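Local coordinates for protein polysaccharide deacetylase (Bacillus anthracis, PDB 2J13) that probably removes acetyl groups from N-acetylated sugars of bacterial cell-wall peptidoglycan, as a zinc-binding family 4 carbohydrate esterase, at residues P17-I22 with R155-E160; D56-F61 with K236-L241; V148-P153 with Y172-S177. All blocks are in the same frame, centred on the assembly; numbering follows the deposited sequence. Where two conformers were deposited one is given.

Contact 1 of 3, residues P17-I22 with R155-E160; sequences PHNWGI and RGVFSE. With CAC (cacodylate ion), chain H.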
loop_
_atom_site.group_PDB
_atom_site.type_symbol
_atom_site.label_atom_id
_atom_site.label_comp_id
_atom_site.label_asym_id
_atom_site.label_seq_id
_atom_site.Cartn_x
_atom_site.Cartn_y
_atom_site.Cartn_z
ATOM N N PRO A 17 -7.635 17.956 7.656
ATOM C CA PRO A 17 -7.345 16.942 6.635
ATOM C C PRO A 17 -6.394 17.388 5.540
ATOM O O PRO A 17 -6.406 18.561 5.103
ATOM C CB PRO A 17 -8.724 16.648 6.032
ATOM C CG PRO A 17 -9.546 17.817 6.322
ATOM C CD PRO A 17 -9.013 18.478 7.524
ATOM N N HIS A 18 -5.581 16.449 5.080
ATOM C CA HIS A 18 -4.699 16.670 3.965
ATOM C C HIS A 18 -4.945 15.530 3.000
ATOM O O HIS A 18 -5.322 14.434 3.450
ATOM C CB HIS A 18 -3.264 16.625 4.456
ATOM C CG HIS A 18 -2.941 17.648 5.509
ATOM N ND1 HIS A 18 -2.965 19.006 5.265
ATOM C CD2 HIS A 18 -2.544 17.504 6.795
ATOM C CE1 HIS A 18 -2.621 19.656 6.365
ATOM N NE2 HIS A 18 -2.355 18.768 7.308
ATOM N N ASN A 19 -4.788 15.786 1.701
ATOM C CA ASN A 19 -4.850 14.751 0.668
ATOM C C ASN A 19 -3.416 14.487 0.214
ATOM O O ASN A 19 -2.694 15.406 -0.212
ATOM C CB ASN A 19 -5.692 15.184 -0.540
ATOM C CG ASN A 19 -7.110 15.556 -0.178
ATOM O OD1 ASN A 19 -7.657 15.087 0.806
ATOM N ND2 ASN A 19 -7.714 16.437 -0.979
ATOM N N TRP A 20 -2.978 13.237 0.284
ATOM C CA TRP A 20 -1.609 12.939 -0.134
ATOM C C TRP A 20 -1.421 13.206 -1.612
ATOM O O TRP A 20 -2.254 12.826 -2.419
ATOM C CB TRP A 20 -1.229 11.481 0.154
ATOM C CG TRP A 20 0.144 11.243 -0.234
ATOM C CD1 TRP A 20 0.575 10.628 -1.360
ATOM C CD2 TRP A 20 1.320 11.655 0.476
ATOM N NE1 TRP A 20 1.928 10.622 -1.387
ATOM C CE2 TRP A 20 2.418 11.262 -0.288
ATOM C CE3 TRP A 20 1.545 12.341 1.672
ATOM C CZ2 TRP A 20 3.727 11.484 0.121
ATOM C CZ3 TRP A 20 2.846 12.560 2.079
ATOM C CH2 TRP A 20 3.924 12.140 1.288
ATOM N N GLY A 21 -0.298 13.845 -1.927
ATOM C CA GLY A 21 0.146 14.125 -3.300
ATOM C C GLY A 21 1.628 14.481 -3.232
ATOM O O GLY A 21 2.144 14.834 -2.144
ATOM N N ILE A 22 2.338 14.345 -4.357
ATOM C CA ILE A 22 3.785 14.641 -4.390
ATOM C C ILE A 22 4.259 15.084 -5.778
ATOM O O ILE A 22 5.255 14.561 -6.311
ATOM C CB ILE A 22 4.618 13.422 -3.927
ATOM N N ARG A 155 -8.063 6.923 -0.008
ATOM C CA ARG A 155 -7.856 8.165 -0.781
ATOM C C ARG A 155 -6.623 8.991 -0.415
ATOM O O ARG A 155 -6.456 10.136 -0.904
ATOM C CB ARG A 155 -9.144 8.997 -0.741
ATOM C CG ARG A 155 -10.362 8.305 -1.221
ATOM C CD ARG A 155 -11.671 9.153 -1.077
ATOM N NE ARG A 155 -12.780 8.222 -1.253
ATOM C CZ ARG A 155 -13.277 7.398 -0.317
ATOM N NH1 ARG A 155 -12.879 7.430 0.978
ATOM N NH2 ARG A 155 -14.224 6.536 -0.680
ATOM N N GLY A 156 -5.702 8.423 0.365
ATOM C CA GLY A 156 -4.529 9.129 0.834
ATOM C C GLY A 156 -4.872 10.301 1.752
ATOM O O GLY A 156 -4.067 11.221 1.924
ATOM N N VAL A 157 -6.064 10.252 2.353
ATOM C CA VAL A 157 -6.497 11.314 3.263
ATOM C C VAL A 157 -5.988 11.037 4.672
ATOM O O VAL A 157 -6.139 9.912 5.230
ATOM C CB VAL A 157 -8.003 11.526 3.212
ATOM C CG1 VAL A 157 -8.462 12.563 4.270
ATOM C CG2 VAL A 157 -8.451 11.935 1.782
ATOM N N PHE A 158 -5.422 12.069 5.280
ATOM C CA PHE A 158 -4.861 11.970 6.621
ATOM C C PHE A 158 -4.892 13.314 7.359
ATOM O O PHE A 158 -5.022 14.377 6.723
ATOM C CB PHE A 158 -3.426 11.463 6.605
ATOM C CG PHE A 158 -2.449 12.423 5.965
ATOM C CD1 PHE A 158 -2.357 12.500 4.579
ATOM C CD2 PHE A 158 -1.657 13.233 6.746
ATOM C CE1 PHE A 158 -1.478 13.392 3.966
ATOM C CE2 PHE A 158 -0.771 14.126 6.143
ATOM C CZ PHE A 158 -0.702 14.183 4.748
ATOM N N SER A 159 -4.746 13.210 8.671
ATOM C CA SER A 159 -4.396 14.341 9.553
ATOM C C SER A 159 -3.285 13.925 10.476
ATOM O O SER A 159 -2.907 12.774 10.546
ATOM C CB SER A 159 -5.621 14.776 10.353
ATOM O OG SER A 159 -6.048 13.704 11.188
ATOM N N GLU A 160 -2.722 14.864 11.224
ATOM C CA GLU A 160 -1.819 14.502 12.291
ATOM C C GLU A 160 -2.423 13.445 13.218
ATOM O O GLU A 160 -1.744 12.489 13.623
ATOM C CB GLU A 160 -1.424 15.746 13.109
ATOM C CG GLU A 160 -0.241 15.461 13.986
ATOM C CD GLU A 160 0.096 16.578 14.976
ATOM O OE1 GLU A 160 -0.776 17.426 15.297
ATOM O OE2 GLU A 160 1.263 16.553 15.439
HETATM AS AS CAC H . -6.676 5.144 -3.295
HETATM O O1 CAC H . -6.105 3.655 -3.887
HETATM O O2 CAC H . -7.710 4.865 -1.946
HETATM C C1 CAC H . -5.134 6.162 -2.681
HETATM C C2 CAC H . -7.677 6.161 -4.649
#
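Pro17 brushes residues 155-160 with its backbone more than its ring: its CA lies 3.5 Å from Phe158 O in a CA-H...O contact. That carbonyl is taken chiefly by the next residue. His18 N donates to Phe158 O at 2.7 Å, and Phe158 N returns a bond of 3.0 Å to His18 O, making an antiparallel hydrogen-bonded pair. Because Phe158 carries CG between its backbone N and carbonyl carbon (chi1 67°), its ring lies against His18 CB, which sits over one face, 3.8 Å from the ring centroid, in a CH-pi contact. The imidazole beyond is inclined at 46° to the phenyl plane. This pair and the following one, Asn19 with Val157, form a short two-stranded antiparallel ribbon that ties the N-terminal region to the turn after Pro153, where Arg155 N donates to O2 of a cacodylate ion, probably from the crystallisation liquor, at 2.8 Å. Asn19 and Val157 point together to the opposite face from His18 and Phe158; the amide OD1 rests 3.4 Å from Val157 CG2, a polar tip suited to an exposed edge. At Trp20 the ribbon ends with a bond of 2.8 Å from its N to Gly156 O. Gly156 accepts the positive phi this turn needs. The indole presents its edge, CE3, to Phe158 CE1 at 3.9 Å, while NE1 bonds to Trp176 O.

Contact 2 of 3, residues D56-F61 with K236-L241; sequences DIYLTF and KSLDDL. With ZN (zinc ion), chain D.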
loop_
_atom_site.group_PDB
_atom_site.type_symbol
_atom_site.label_atom_id
_atom_site.label_comp_id
_atom_site.label_asym_id
_atom_site.label_seq_id
_atom_site.Cartn_x
_atom_site.Cartn_y
_atom_site.Cartn_z
ATOM N N ASP A 56 16.656 0.665 -5.517
ATOM C CA ASP A 56 15.560 -0.217 -5.081
ATOM C C ASP A 56 14.257 0.540 -5.165
ATOM O O ASP A 56 14.180 1.700 -4.772
ATOM C CB ASP A 56 15.777 -0.673 -3.633
ATOM C CG ASP A 56 16.966 -1.597 -3.481
ATOM O OD1 ASP A 56 17.470 -2.072 -4.511
ATOM O OD2 ASP A 56 17.384 -1.853 -2.342
ATOM N N ILE A 57 13.243 -0.123 -5.710
ATOM C CA ILE A 57 11.900 0.434 -5.849
ATOM C C ILE A 57 10.848 -0.572 -5.372
ATOM O O ILE A 57 11.132 -1.748 -5.194
ATOM C CB ILE A 57 11.631 0.912 -7.258
ATOM C CG1 ILE A 57 11.791 -0.238 -8.273
ATOM C CG2 ILE A 57 12.549 2.123 -7.569
ATOM C CD1 ILE A 57 11.425 0.166 -9.739
ATOM N N TYR A 58 9.634 -0.078 -5.113
ATOM C CA TYR A 58 8.617 -0.839 -4.355
ATOM C C TYR A 58 7.262 -0.728 -5.023
ATOM O O TYR A 58 6.692 0.332 -5.053
ATOM C CB TYR A 58 8.545 -0.302 -2.918
ATOM C CG TYR A 58 9.907 -0.241 -2.284
ATOM C CD1 TYR A 58 10.418 -1.338 -1.623
ATOM C CD2 TYR A 58 10.696 0.893 -2.395
ATOM C CE1 TYR A 58 11.708 -1.313 -1.065
ATOM C CE2 TYR A 58 11.978 0.934 -1.838
ATOM C CZ TYR A 58 12.468 -0.187 -1.185
ATOM O OH TYR A 58 13.720 -0.216 -0.593
ATOM N N LEU A 59 6.776 -1.839 -5.567
ATOM C CA LEU A 59 5.498 -1.894 -6.228
ATOM C C LEU A 59 4.372 -2.151 -5.218
ATOM O O LEU A 59 4.462 -3.073 -4.383
ATOM C CB LEU A 59 5.564 -2.991 -7.289
ATOM C CG LEU A 59 4.351 -3.234 -8.152
ATOM C CD1 LEU A 59 4.019 -1.975 -8.921
ATOM C CD2 LEU A 59 4.532 -4.420 -9.110
ATOM N N THR A 60 3.302 -1.363 -5.327
ATOM C CA THR A 60 2.124 -1.546 -4.497
ATOM C C THR A 60 0.871 -1.348 -5.329
ATOM O O THR A 60 0.916 -0.697 -6.374
ATOM C CB THR A 60 2.091 -0.574 -3.308
ATOM O OG1 THR A 60 1.826 0.760 -3.769
ATOM C CG2 THR A 60 3.378 -0.630 -2.501
ATOM N N PHE A 61 -0.212 -1.946 -4.850
ATOM C CA PHE A 61 -1.553 -1.848 -5.446
ATOM C C PHE A 61 -2.541 -1.626 -4.310
ATOM O O PHE A 61 -2.349 -2.154 -3.208
ATOM C CB PHE A 61 -1.953 -3.129 -6.181
ATOM C CG PHE A 61 -1.062 -3.479 -7.344
ATOM C CD1 PHE A 61 0.085 -4.193 -7.153
ATOM C CD2 PHE A 61 -1.401 -3.107 -8.636
ATOM C CE1 PHE A 61 0.907 -4.527 -8.255
ATOM C CE2 PHE A 61 -0.582 -3.439 -9.693
ATOM C CZ PHE A 61 0.581 -4.097 -9.469
ATOM N N LYS A 236 11.753 -4.533 -4.784
ATOM C CA LYS A 236 11.868 -5.018 -3.430
ATOM C C LYS A 236 10.526 -4.922 -2.690
ATOM O O LYS A 236 9.560 -4.344 -3.202
ATOM C CB LYS A 236 12.941 -4.208 -2.701
ATOM C CG LYS A 236 14.324 -4.194 -3.373
ATOM C CD LYS A 236 15.028 -5.510 -3.162
ATOM C CE LYS A 236 16.491 -5.340 -2.892
ATOM N NZ LYS A 236 16.734 -4.668 -1.581
ATOM N N SER A 237 10.478 -5.503 -1.499
ATOM C CA SER A 237 9.269 -5.484 -0.665
ATOM C C SER A 237 9.312 -4.377 0.365
ATOM O O SER A 237 10.364 -3.819 0.653
ATOM C CB SER A 237 9.121 -6.797 0.085
ATOM O OG SER A 237 9.988 -6.788 1.206
ATOM N N LEU A 238 8.159 -4.076 0.958
ATOM C CA LEU A 238 8.095 -3.059 2.011
ATOM C C LEU A 238 8.869 -3.503 3.262
ATOM O O LEU A 238 9.397 -2.671 3.962
ATOM C CB LEU A 238 6.663 -2.697 2.360
ATOM C CG LEU A 238 5.891 -1.991 1.244
ATOM C CD1 LEU A 238 4.508 -1.612 1.748
ATOM C CD2 LEU A 238 6.627 -0.725 0.750
ATOM N N ASP A 239 8.936 -4.804 3.510
ATOM C CA ASP A 239 9.856 -5.348 4.546
ATOM C C ASP A 239 11.322 -4.958 4.239
ATOM O O ASP A 239 12.106 -4.598 5.147
ATOM C CB ASP A 239 9.706 -6.872 4.639
ATOM C CG ASP A 239 8.351 -7.344 5.229
ATOM O OD1 ASP A 239 7.516 -6.554 5.723
ATOM O OD2 ASP A 239 8.122 -8.575 5.195
ATOM N N ASP A 240 11.720 -5.049 2.973
ATOM C CA ASP A 240 13.080 -4.666 2.556
ATOM C C ASP A 240 13.309 -3.176 2.786
ATOM O O ASP A 240 14.399 -2.746 3.222
ATOM C CB ASP A 240 13.309 -4.973 1.064
ATOM C CG ASP A 240 13.247 -6.447 0.733
ATOM O OD1 ASP A 240 13.770 -7.253 1.541
ATOM O OD2 ASP A 240 12.716 -6.822 -0.362
ATOM N N LEU A 241 12.278 -2.375 2.519
ATOM C CA LEU A 241 12.352 -0.941 2.687
ATOM C C LEU A 241 12.719 -0.628 4.133
ATOM O O LEU A 241 13.656 0.127 4.386
ATOM C CB LEU A 241 11.018 -0.259 2.343
ATOM C CG LEU A 241 11.109 1.272 2.301
ATOM C CD1 LEU A 241 10.125 1.903 1.304
ATOM C CD2 LEU A 241 10.919 1.864 3.707
HETATM ZN ZN ZN D . 19.057 -3.174 -4.793
HETATM O O HOH W 1 6.726 -3.704 -2.778
HETATM O O HOH W 2 8.428 -4.284 -5.721
HETATM O O HOH W 3 20.378 -5.088 -4.162
HETATM O O HOH W 4 20.694 -1.649 -4.400
#
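Lys236 pairs with Asp56, which binds a zinc ion. Asp56 OD1 holds the metal at 2.0 Å, alongside His234 and two waters, a site distinct from the one made by His113 and His117. The other carboxylate oxygen, OD2, is taken by Lys236 NZ at 3.0 Å in a salt bridge. The ammonium group comes from above the carboxylate plane, 62° out of it. It gets there because the lysine chain is bent at chi2, chi3 and chi4, curling over Asp56, its CG packing against the aspartate CB. A long, flexible, positively charged chain suits this place, since it can leave the backbone beside Ile57 and still reach over the carboxylate.

A backbone bond sets where the lysine starts. Lys236 N donates to Ile57 O at 2.9 Å, and further along two waters lie between Lys236 O and the N and O of Leu59, bridging the strand 56-63 to the end of strand 234-236 where the main chains draw apart. Tyr58 fills the angle between them. Leu241 CD1 stands over one face of its ring, 3.9 Å from the centroid, Leu241 CB touches Tyr58 CE1 at 3.6 Å, and Ser237 O lies at the ring edge, 3.3 Å from Tyr58 CE1. The helix 238-243 that brings Leu241 here starts with a capping box: Asp240 N donates to Ser237 OG at 3.0 Å and Ser237 N to Asp240 OD2 at 2.8 Å. Central strand and C-terminal helix of the deacetylase fold are thereby joined.

With a metal on one oxygen and a lysine on the other, the Asp56 carboxylate is probably stabilised as an anion and its rotation restricted.

Contact 3 of 3, residues V148-P153 with Y172-S177; sequences VKYVRP and YNVFWS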
loop_
_atom_site.group_PDB
_atom_site.type_symbol
_atom_site.label_atom_id
_atom_site.label_comp_id
_atom_site.label_asym_id
_atom_site.label_seq_id
_atom_site.Cartn_x
_atom_site.Cartn_y
_atom_site.Cartn_z
ATOM N N VAL A 148 0.472 -7.863 10.116
ATOM C CA VAL A 148 -0.043 -6.843 9.198
ATOM C C VAL A 148 0.550 -5.522 9.691
ATOM O O VAL A 148 0.055 -4.930 10.656
ATOM C CB VAL A 148 -1.571 -6.809 9.167
ATOM C CG1 VAL A 148 -2.072 -5.680 8.273
ATOM C CG2 VAL A 148 -2.176 -8.185 8.709
ATOM N N LYS A 149 1.602 -5.053 9.034
ATOM C CA LYS A 149 2.418 -3.926 9.485
ATOM C C LYS A 149 2.088 -2.614 8.771
ATOM O O LYS A 149 2.447 -1.543 9.241
ATOM C CB LYS A 149 3.897 -4.220 9.192
ATOM C CG LYS A 149 4.523 -5.422 9.947
ATOM C CD LYS A 149 6.013 -5.179 10.165
ATOM C CE LYS A 149 6.815 -5.159 8.860
ATOM N NZ LYS A 149 8.251 -4.605 8.915
ATOM N N TYR A 150 1.448 -2.713 7.607
ATOM C CA TYR A 150 1.365 -1.587 6.656
ATOM C C TYR A 150 -0.083 -1.160 6.440
ATOM O O TYR A 150 -0.911 -1.959 6.039
ATOM C CB TYR A 150 2.032 -1.961 5.330
ATOM C CG TYR A 150 3.425 -2.486 5.534
ATOM C CD1 TYR A 150 4.432 -1.671 6.038
ATOM C CD2 TYR A 150 3.736 -3.806 5.259
ATOM C CE1 TYR A 150 5.716 -2.175 6.258
ATOM C CE2 TYR A 150 4.984 -4.299 5.476
ATOM C CZ TYR A 150 5.972 -3.489 5.983
ATOM O OH TYR A 150 7.243 -4.012 6.201
ATOM N N VAL A 151 -0.343 0.130 6.644
ATOM C CA VAL A 151 -1.645 0.722 6.398
ATOM C C VAL A 151 -1.492 1.795 5.332
ATOM O O VAL A 151 -0.592 2.598 5.426
ATOM C CB VAL A 151 -2.234 1.321 7.699
ATOM C CG1 VAL A 151 -3.390 2.248 7.386
ATOM C CG2 VAL A 151 -2.642 0.171 8.626
ATOM N N ARG A 152 -2.378 1.815 4.351
ATOM C CA ARG A 152 -2.505 2.968 3.436
ATOM C C ARG A 152 -3.920 3.556 3.596
ATOM O O ARG A 152 -4.925 2.866 3.394
ATOM C CB ARG A 152 -2.275 2.548 1.996
ATOM C CG ARG A 152 -2.320 3.707 1.007
ATOM C CD ARG A 152 -1.843 3.317 -0.327
ATOM N NE ARG A 152 -0.398 3.231 -0.387
ATOM C CZ ARG A 152 0.244 2.602 -1.362
ATOM N NH1 ARG A 152 -0.438 1.903 -2.257
ATOM N NH2 ARG A 152 1.546 2.597 -1.367
ATOM N N PRO A 153 -4.018 4.831 3.985
ATOM C CA PRO A 153 -5.330 5.410 4.189
ATOM C C PRO A 153 -6.172 5.538 2.927
ATOM O O PRO A 153 -5.632 5.873 1.847
ATOM C CB PRO A 153 -5.011 6.832 4.740
ATOM C CG PRO A 153 -3.676 6.851 5.073
ATOM C CD PRO A 153 -2.949 5.788 4.312
ATOM N N TYR A 172 2.711 1.117 10.245
ATOM C CA TYR A 172 3.252 2.180 9.383
ATOM C C TYR A 172 2.153 2.768 8.498
ATOM O O TYR A 172 1.288 2.063 7.948
ATOM C CB TYR A 172 4.343 1.671 8.465
ATOM C CG TYR A 172 5.575 1.125 9.142
ATOM C CD1 TYR A 172 6.595 1.969 9.540
ATOM C CD2 TYR A 172 5.727 -0.234 9.345
ATOM C CE1 TYR A 172 7.752 1.448 10.124
ATOM C CE2 TYR A 172 6.869 -0.764 9.930
ATOM C CZ TYR A 172 7.860 0.077 10.325
ATOM O OH TYR A 172 8.988 -0.464 10.905
ATOM N N ASN A 173 2.268 4.066 8.269
ATOM C CA ASN A 173 1.425 4.779 7.345
ATOM C C ASN A 173 2.208 4.838 6.014
ATOM O O ASN A 173 3.210 5.561 5.917
ATOM C CB ASN A 173 1.251 6.203 7.842
ATOM C CG ASN A 173 0.375 6.303 9.109
ATOM O OD1 ASN A 173 -0.847 6.158 9.026
ATOM N ND2 ASN A 173 1.003 6.576 10.273
ATOM N N VAL A 174 1.713 4.143 5.005
ATOM C CA VAL A 174 2.455 3.958 3.756
ATOM C C VAL A 174 1.753 4.696 2.635
ATOM O O VAL A 174 0.651 4.324 2.220
ATOM C CB VAL A 174 2.599 2.484 3.391
ATOM C CG1 VAL A 174 3.463 2.364 2.135
ATOM C CG2 VAL A 174 3.191 1.677 4.542
ATOM N N PHE A 175 2.398 5.764 2.146
ATOM C CA PHE A 175 1.879 6.535 1.031
ATOM C C PHE A 175 2.575 6.094 -0.246
ATOM O O PHE A 175 2.869 4.921 -0.354
ATOM C CB PHE A 175 1.991 8.025 1.358
ATOM C CG PHE A 175 1.076 8.431 2.466
ATOM C CD1 PHE A 175 -0.243 8.718 2.211
ATOM C CD2 PHE A 175 1.523 8.467 3.746
ATOM C CE1 PHE A 175 -1.103 9.070 3.246
ATOM C CE2 PHE A 175 0.667 8.838 4.787
ATOM C CZ PHE A 175 -0.630 9.126 4.516
ATOM N N TRP A 176 2.860 6.986 -1.180
ATOM C CA TRP A 176 3.491 6.588 -2.466
ATOM C C TRP A 176 4.212 7.778 -3.041
ATOM O O TRP A 176 3.958 8.910 -2.635
ATOM C CB TRP A 176 2.460 6.070 -3.475
ATOM C CG TRP A 176 1.396 7.025 -3.842
ATOM C CD1 TRP A 176 1.373 7.897 -4.882
ATOM C CD2 TRP A 176 0.166 7.233 -3.127
ATOM N NE1 TRP A 176 0.207 8.623 -4.882
ATOM C CE2 TRP A 176 -0.550 8.239 -3.804
ATOM C CE3 TRP A 176 -0.392 6.667 -1.977
ATOM C CZ2 TRP A 176 -1.795 8.690 -3.368
ATOM C CZ3 TRP A 176 -1.614 7.117 -1.558
ATOM C CH2 TRP A 176 -2.304 8.115 -2.238
ATOM N N SER A 177 5.074 7.526 -4.008
ATOM C CA SER A 177 5.744 8.632 -4.702
ATOM C C SER A 177 5.384 8.805 -6.164
ATOM O O SER A 177 5.553 9.921 -6.728
ATOM C CB SER A 177 7.248 8.540 -4.499
ATOM O OG SER A 177 7.791 7.443 -5.192
#
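Arg152 reaches Val174 and Phe175 because its CG is anti to the backbone N (chi1 -177°) and its chain then bends at chi3 (-77°), bringing the guanidinium alongside residues 172-177. There NE donates to Val174 O at 3.0 Å and NH2 to Phe175 O at 2.9 Å, each from above the carbonyl plane. Trp176, with CG between its backbone N and carbonyl carbon, places the indole so that CE3 lies over one face of the guanidinium, 3.8 Å from Arg152 NE, the two planes 77° apart. NH1 is left to Asp62 and Thr60, consistent with the arginine of family 4 esterases that holds the presumed catalytic base. Arg152 O accepts a hydrogen bond from ND1 of the zinc ligand His113. Strands 150-151 and 172-174 run parallel, connected by a beta-alpha-beta crossover through helix 160-168. A ladder of backbone bonds joins them: Val151 N to Tyr172 O at 2.8 Å, Val174 N to Val151 O at 2.8 Å, and Tyr172 N to Lys149 O. On one face Tyr150 and Tyr172 point the same way, their rings nearly parallel but slid apart, CE1 of Tyr150 3.6 Å from CD2 of Tyr172. The Tyr150 hydroxyl meets Asp239 OD1, and Val174 CG2 packs against Tyr150 CD1 at 3.9 Å. Past the strand, the rigid Pro153 ring crosses Phe175 at about a right angle, CG 3.8 Å from Phe175 CZ.

In the fold
Contact 3 is the hub of the three. Towards contact 1 it offers Trp176 O, 2.9 Å from Trp20 NE1, and Phe175 CD1, 3.5 Å from Trp20 CG. Towards contact 2, Tyr150 OH is 2.6 Å from Asp239 OD1, and Arg152 NH1 is 3.0 Å from Thr60 OG1. Contacts 1 and 2 do not touch, their centres being about 21 Å apart. The cacodylate at Arg155 N lies about 3 Å from the Trp176 side chain (nearest atoms), so contacts 1 and 3 both border this probable crystallisation ion, which may mark a pocket. Gly156 lies about 8 Å from a bound zinc, and Arg152 O bonds to the zinc ligand His113; the Asp56-His234 zinc is a separate site.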